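Local coordinates for protein cephalosporin hydroxylase CMCI (Streptomyces clavuligerus, PDB 2BM8) that probably takes part in hydroxylating the cephalosporin nucleus during cephamycin biosynthesis, with a fold related to the Rossmann-like methyltransferases, at residues B[30-35]-B[45-50]; B[56-61]-B[99-104]. The protein carries 3 engineered substitutions. All blocks are in the same frame, centred on the assembly; numbering follows the deposited sequence.

Interaction 1 (B[30-35]-B[45-50]); sequences TDRPRD and PRDLGY
Packing of Arg-32 between Pro-45 and Gly-49 makes up most of this contact. The guanidinium lies flat between the two: CG of Pro-45 sits over the centre of one face, 3.6 Å from CZ of Arg-32, and CA of Gly-49 lies over the opposite face, 3.7 Å from the same CZ. Proline offers a rigid apolar ring to a flat cation, while glycine brings bare backbone close; a CB on it would crowd CZ, and its positive phi (109°) would press that CB against the preceding carbonyl. The arginine reaches in by bending at chi2 (96°) and chi3 (130°).

Polar groups line the edge. NH1 of Arg-32 donates to OD1 of Asp-31 at 2.9 Å, nearly in the guanidinium plane and on the syn side of the carboxylate, which helps fix the rotation of the cation. O of Asp-47 lies 2.6 Å from NH2 of Arg-32, but at too poor an angle for a hydrogen bond. Asp-47 adds a long salt bridge, its OD2 3.9 Å from NH2 of Arg-32, so the cation probably offsets two acids whose charges would otherwise repel.

One water ties the loops together, accepting from N of Thr-30 and donating to OD1 of Asp-31 and O of Gly-49.

Met-215 of a second subunit packs on Arg-32, and ND2 of Asn-219 of that subunit hydrogen-bonds to O of Pro-45. Here the salt-bridge network of Asp-31, Arg-32 and Asp-47 joins the loops flanking strand 35-37, in an extended N-terminal arm that lies against a second subunit.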
loop_
_atom_site.group_PDB
_atom_site.type_symbol
_atom_site.label_atom_id
_atom_site.label_comp_id
_atom_site.label_asym_id
_atom_site.label_seq_id
_atom_site.Cartn_x
_atom_site.Cartn_y
_atom_site.Cartn_z
ATOM N N THR B 30 15.729 20.555 -11.156
ATOM C CA THR B 30 16.683 21.114 -10.190
ATOM C C THR B 30 17.816 20.142 -9.846
ATOM O O THR B 30 18.990 20.511 -9.878
ATOM C CB THR B 30 15.929 21.464 -8.885
ATOM O OG1 THR B 30 15.010 22.535 -9.129
ATOM C CG2 THR B 30 16.884 22.015 -7.803
ATOM N N ASP B 31 17.455 18.912 -9.484
ATOM C CA ASP B 31 18.437 17.907 -9.060
ATOM C C ASP B 31 18.963 16.985 -10.170
ATOM O O ASP B 31 19.723 16.068 -9.876
ATOM C CB ASP B 31 17.908 17.072 -7.874
ATOM C CG ASP B 31 16.762 16.143 -8.255
ATOM O OD1 ASP B 31 16.066 16.437 -9.253
ATOM O OD2 ASP B 31 16.473 15.104 -7.609
ATOM N N ARG B 32 18.582 17.212 -11.427
ATOM C CA ARG B 32 19.164 16.445 -12.544
ATOM C C ARG B 32 19.284 17.220 -13.850
ATOM O O ARG B 32 18.608 18.210 -14.062
ATOM C CB ARG B 32 18.396 15.142 -12.833
ATOM C CG ARG B 32 17.172 14.866 -12.000
ATOM C CD ARG B 32 15.846 15.283 -12.636
ATOM N NE ARG B 32 14.862 14.207 -12.586
ATOM C CZ ARG B 32 14.375 13.647 -11.477
ATOM N NH1 ARG B 32 14.759 14.041 -10.275
ATOM N NH2 ARG B 32 13.482 12.675 -11.572
ATOM N N PRO B 33 20.146 16.751 -14.741
ATOM C CA PRO B 33 20.179 17.289 -16.096
ATOM C C PRO B 33 18.954 16.829 -16.863
ATOM O O PRO B 33 18.489 15.707 -16.669
ATOM C CB PRO B 33 21.451 16.672 -16.681
ATOM C CG PRO B 33 21.607 15.405 -15.948
ATOM C CD PRO B 33 21.164 15.702 -14.551
ATOM N N ARG B 34 18.433 17.706 -17.711
ATOM C CA ARG B 34 17.331 17.370 -18.596
ATOM C C ARG B 34 17.725 16.325 -19.636
ATOM O O ARG B 34 16.917 15.497 -20.025
ATOM C CB ARG B 34 16.858 18.621 -19.320
ATOM C CG ARG B 34 15.786 18.346 -20.351
ATOM C CD ARG B 34 14.865 19.501 -20.598
ATOM N NE ARG B 34 13.791 19.087 -21.482
ATOM C CZ ARG B 34 12.882 19.903 -21.955
ATOM N NH1 ARG B 34 12.919 21.195 -21.642
ATOM N NH2 ARG B 34 11.946 19.436 -22.763
ATOM N N ASP B 35 18.967 16.376 -20.095
ATOM C CA ASP B 35 19.432 15.453 -21.122
ATOM C C ASP B 35 20.303 14.343 -20.509
ATOM O O ASP B 35 21.528 14.432 -20.480
ATOM C CB ASP B 35 20.149 16.241 -22.227
ATOM C CG ASP B 35 19.213 17.222 -22.930
ATOM O OD1 ASP B 35 18.205 16.758 -23.501
ATOM O OD2 ASP B 35 19.373 18.465 -22.950
ATOM N N PRO B 45 17.118 8.818 -12.171
ATOM C CA PRO B 45 16.056 8.789 -11.160
ATOM C C PRO B 45 14.669 8.580 -11.783
ATOM O O PRO B 45 14.465 8.884 -12.959
ATOM C CB PRO B 45 16.179 10.160 -10.470
ATOM C CG PRO B 45 16.846 11.018 -11.442
ATOM C CD PRO B 45 17.753 10.141 -12.257
ATOM N N ARG B 46 13.741 8.057 -10.991
ATOM C CA ARG B 46 12.453 7.582 -11.509
ATOM C C ARG B 46 11.255 8.461 -11.166
ATOM O O ARG B 46 10.204 8.360 -11.789
ATOM C CB ARG B 46 12.211 6.168 -11.000
ATOM C CG ARG B 46 13.188 5.163 -11.594
ATOM C CD ARG B 46 12.756 4.666 -12.965
ATOM N NE ARG B 46 11.532 3.883 -12.855
ATOM C CZ ARG B 46 11.467 2.660 -12.343
ATOM N NH1 ARG B 46 12.563 2.038 -11.909
ATOM N NH2 ARG B 46 10.300 2.042 -12.270
ATOM N N ASP B 47 11.421 9.322 -10.173
ATOM C CA ASP B 47 10.375 10.242 -9.766
ATOM C C ASP B 47 10.250 11.393 -10.781
ATOM O O ASP B 47 11.105 11.572 -11.643
ATOM C CB ASP B 47 10.599 10.725 -8.317
ATOM C CG ASP B 47 11.850 11.561 -8.146
ATOM O OD1 ASP B 47 11.706 12.789 -8.023
ATOM O OD2 ASP B 47 13.012 11.101 -8.088
ATOM N N LEU B 48 9.148 12.126 -10.680
ATOM C CA LEU B 48 8.789 13.180 -11.619
ATOM C C LEU B 48 9.877 14.244 -11.816
ATOM O O LEU B 48 10.194 14.610 -12.939
ATOM C CB LEU B 48 7.498 13.850 -11.134
ATOM C CG LEU B 48 6.548 14.567 -12.106
ATOM C CD1 LEU B 48 6.861 14.340 -13.592
ATOM C CD2 LEU B 48 5.104 14.147 -11.794
ATOM N N GLY B 49 10.439 14.734 -10.718
ATOM C CA GLY B 49 11.471 15.756 -10.762
ATOM C C GLY B 49 11.011 17.116 -10.279
ATOM O O GLY B 49 11.817 18.032 -10.111
ATOM N N TYR B 50 9.712 17.250 -10.056
ATOM C CA TYR B 50 9.125 18.515 -9.620
ATOM C C TYR B 50 7.770 18.241 -8.971
ATOM O O TYR B 50 7.278 17.111 -9.000
ATOM C CB TYR B 50 8.959 19.461 -10.812
ATOM C CG TYR B 50 8.188 18.856 -11.968
ATOM C CD1 TYR B 50 6.808 18.980 -12.045
ATOM C CD2 TYR B 50 8.832 18.154 -12.975
ATOM C CE1 TYR B 50 6.082 18.427 -13.094
ATOM C CE2 TYR B 50 8.120 17.599 -14.031
ATOM C CZ TYR B 50 6.741 17.732 -14.077
ATOM O OH TYR B 50 6.011 17.195 -15.109
HETATM O O HOH W 1 14.362 18.069 -10.529
#

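Interaction 2 (B[56-61]-B[99-104]); sequences YQWRGL and FRDLTK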
loop_
_atom_site.group_PDB
_atom_site.type_symbol
_atom_site.label_atom_id
_atom_site.label_comp_id
_atom_site.label_asym_id
_atom_site.label_seq_id
_atom_site.Cartn_x
_atom_site.Cartn_y
_atom_site.Cartn_z
ATOM N N TYR B 56 -0.731 20.901 -14.737
ATOM C CA TYR B 56 -1.301 20.712 -16.055
ATOM C C TYR B 56 -1.571 22.041 -16.740
ATOM O O TYR B 56 -1.724 23.070 -16.092
ATOM C CB TYR B 56 -2.548 19.844 -15.939
ATOM C CG TYR B 56 -2.227 18.528 -15.268
ATOM C CD1 TYR B 56 -2.654 18.248 -13.970
ATOM C CD2 TYR B 56 -1.461 17.575 -15.930
ATOM C CE1 TYR B 56 -2.340 17.023 -13.353
ATOM C CE2 TYR B 56 -1.123 16.363 -15.325
ATOM C CZ TYR B 56 -1.566 16.084 -14.041
ATOM O OH TYR B 56 -1.227 14.877 -13.472
ATOM N N GLN B 57 -1.566 22.012 -18.068
ATOM C CA GLN B 57 -1.859 23.201 -18.862
ATOM C C GLN B 57 -2.737 22.863 -20.036
ATOM O O GLN B 57 -2.944 21.702 -20.363
ATOM C CB GLN B 57 -0.573 23.863 -19.377
ATOM C CG GLN B 57 0.245 22.973 -20.302
ATOM C CD GLN B 57 1.092 23.740 -21.315
ATOM O OE1 GLN B 57 0.580 24.566 -22.075
ATOM N NE2 GLN B 57 2.386 23.441 -21.342
ATOM N N TRP B 58 -3.248 23.902 -20.666
ATOM C CA TRP B 58 -3.894 23.789 -21.954
ATOM C C TRP B 58 -3.511 25.023 -22.757
ATOM O O TRP B 58 -3.848 26.126 -22.361
ATOM C CB TRP B 58 -5.393 23.675 -21.764
ATOM C CG TRP B 58 -6.122 23.668 -23.024
ATOM C CD1 TRP B 58 -6.862 24.676 -23.535
ATOM C CD2 TRP B 58 -6.180 22.607 -23.968
ATOM N NE1 TRP B 58 -7.404 24.303 -24.739
ATOM C CE2 TRP B 58 -6.996 23.032 -25.029
ATOM C CE3 TRP B 58 -5.647 21.315 -24.013
ATOM C CZ2 TRP B 58 -7.282 22.225 -26.127
ATOM C CZ3 TRP B 58 -5.938 20.508 -25.110
ATOM C CH2 TRP B 58 -6.744 20.966 -26.146
ATOM N N ARG B 59 -2.781 24.838 -23.853
ATOM C CA ARG B 59 -2.273 25.941 -24.667
ATOM C C ARG B 59 -1.718 27.119 -23.865
ATOM O O ARG B 59 -2.112 28.260 -24.083
ATOM C CB ARG B 59 -3.382 26.463 -25.569
ATOM C CG ARG B 59 -4.015 25.412 -26.418
ATOM C CD ARG B 59 -5.124 25.914 -27.345
ATOM N NE ARG B 59 -5.124 27.359 -27.547
ATOM C CZ ARG B 59 -6.082 28.025 -28.179
ATOM N NH1 ARG B 59 -7.125 27.398 -28.705
ATOM N NH2 ARG B 59 -5.983 29.341 -28.316
ATOM N N GLY B 60 -0.838 26.842 -22.914
ATOM C CA GLY B 60 -0.141 27.894 -22.188
ATOM C C GLY B 60 -0.916 28.556 -21.056
ATOM O O GLY B 60 -0.430 29.517 -20.451
ATOM N N LEU B 61 -2.113 28.050 -20.771
ATOM C CA LEU B 61 -2.869 28.432 -19.565
ATOM C C LEU B 61 -2.883 27.266 -18.601
ATOM O O LEU B 61 -2.975 26.117 -19.010
ATOM C CB LEU B 61 -4.317 28.794 -19.899
ATOM C CG LEU B 61 -4.469 29.649 -21.145
ATOM C CD1 LEU B 61 -5.893 29.645 -21.647
ATOM C CD2 LEU B 61 -3.965 31.059 -20.839
ATOM N N PHE B 99 -12.977 24.011 -22.544
ATOM C CA PHE B 99 -14.346 23.621 -22.887
ATOM C C PHE B 99 -14.757 24.166 -24.251
ATOM O O PHE B 99 -15.394 23.462 -25.033
ATOM C CB PHE B 99 -15.350 24.127 -21.845
ATOM C CG PHE B 99 -15.499 23.237 -20.654
ATOM C CD1 PHE B 99 -15.334 23.742 -19.372
ATOM C CD2 PHE B 99 -15.830 21.900 -20.802
ATOM C CE1 PHE B 99 -15.480 22.929 -18.267
ATOM C CE2 PHE B 99 -15.983 21.083 -19.694
ATOM C CZ PHE B 99 -15.801 21.603 -18.426
ATOM N N ARG B 100 -14.405 25.425 -24.506
ATOM C CA ARG B 100 -14.663 26.077 -25.784
ATOM C C ARG B 100 -13.939 25.368 -26.917
ATOM O O ARG B 100 -14.541 25.000 -27.908
ATOM C CB ARG B 100 -14.223 27.543 -25.737
ATOM C CG ARG B 100 -14.707 28.361 -26.922
ATOM C CD ARG B 100 -13.739 28.405 -28.128
ATOM N NE ARG B 100 -12.346 28.619 -27.726
ATOM C CZ ARG B 100 -11.853 29.783 -27.307
ATOM N NH1 ARG B 100 -12.621 30.858 -27.226
ATOM N NH2 ARG B 100 -10.588 29.878 -26.953
ATOM N N ASP B 101 -12.637 25.186 -26.770
ATOM C CA ASP B 101 -11.845 24.491 -27.783
ATOM C C ASP B 101 -12.437 23.126 -28.089
ATOM O O ASP B 101 -12.627 22.782 -29.241
ATOM C CB ASP B 101 -10.413 24.300 -27.310
ATOM C CG ASP B 101 -9.613 25.567 -27.349
ATOM O OD1 ASP B 101 -10.094 26.607 -27.821
ATOM O OD2 ASP B 101 -8.468 25.608 -26.910
ATOM N N LEU B 102 -12.753 22.378 -27.040
ATOM C CA LEU B 102 -13.157 20.988 -27.169
ATOM C C LEU B 102 -14.512 20.855 -27.839
ATOM O O LEU B 102 -14.743 19.932 -28.609
ATOM C CB LEU B 102 -13.201 20.342 -25.784
ATOM C CG LEU B 102 -13.096 18.829 -25.709
ATOM C CD1 LEU B 102 -12.092 18.273 -26.702
ATOM C CD2 LEU B 102 -12.709 18.444 -24.307
ATOM N N THR B 103 -15.408 21.782 -27.537
ATOM C CA THR B 103 -16.695 21.831 -28.194
ATOM C C THR B 103 -16.562 22.239 -29.678
ATOM O O THR B 103 -17.320 21.758 -30.502
ATOM C CB THR B 103 -17.674 22.780 -27.435
ATOM O OG1 THR B 103 -17.050 24.032 -27.135
ATOM C CG2 THR B 103 -18.035 22.218 -26.075
ATOM N N LYS B 104 -15.604 23.105 -30.018
ATOM C CA LYS B 104 -15.377 23.496 -31.417
ATOM C C LYS B 104 -14.874 22.336 -32.256
ATOM O O LYS B 104 -15.349 22.114 -33.367
ATOM C CB LYS B 104 -14.378 24.650 -31.533
ATOM C CG LYS B 104 -14.874 25.990 -31.008
ATOM C CD LYS B 104 -15.736 26.739 -32.024
ATOM C CE LYS B 104 -16.174 28.106 -31.476
ATOM N NZ LYS B 104 -15.011 29.054 -31.354
#
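Asp-101, on helix 94-106 of the Rossmann-like domain, receives Trp-58 and Arg-59 from a tight beta hairpin, strands 57-58 and 61-62 joined by a type I' turn. Gly-60 suits the positive phi of that turn, and its N donates to OE1 of Gln-57.

Along the helix, Phe-99 turns away from the hairpin and meets Tyr-73 edge-to-face; its apolar ring suits this position between helix 67-80 and the sheet. Arg-100 folds back on the neighbouring Asp-101: NE donates to OD1 of Asp-101 at 3.0 Å, almost straight (166°) and in the guanidinium plane. This bond helps hold the carboxylate's orientation while OD2 of Asp-101, with CG anti to the carbonyl carbon (chi1 -74°), takes two hairpin donors. The indole NE1 of Trp-58 donates to OD2 of Asp-101 at 2.7 Å, near the ring plane, reaching the anti side of the carboxylate; tryptophan thus joins a large apolar surface to one polar N-H. Arg-59 brings the second donor, NH1. Were Asp-101 an alanine, the indole N-H and NH1 of Arg-59 would probably lose their common acceptor, and NE of Arg-100 its partner on the helix. Leu-102 packs on Trp-58 of a second subunit, whose His-74 meets the Trp-58 ring of this chain.

Asp-128 bridges both Arg-59 and Arg-100, so the two cations share acids. Arg-59 bends at chi3 (17°) to bring its guanidinium nearly parallel to the carboxylate, where NH1 of Arg-59 makes a salt bridge with OD2 of Asp-101 at 2.9 Å, though as a hydrogen bond it is weak.

How the interactions relate
The two interactions follow one another along the chain: the loops of 30-35 and 45-50 both precede the hairpin and helix of interaction 2. Their centres are about 27 Å apart, and their nearest atoms come within about 7 Å without touching. Interaction 1 lies at the surface, about 30 Å from the centre of the chain, and joins loops flanking strand 35-37. Interaction 2 is buried, about 13 Å from that centre, where the hairpin of strands 57-58 and 61-62 meets helix 94-106. They share no helix, strand or sheet. The chain thus runs from an arm into the Rossmann-like domain, so both the arm and the hairpin-helix junction lie at an interface with the second subunit.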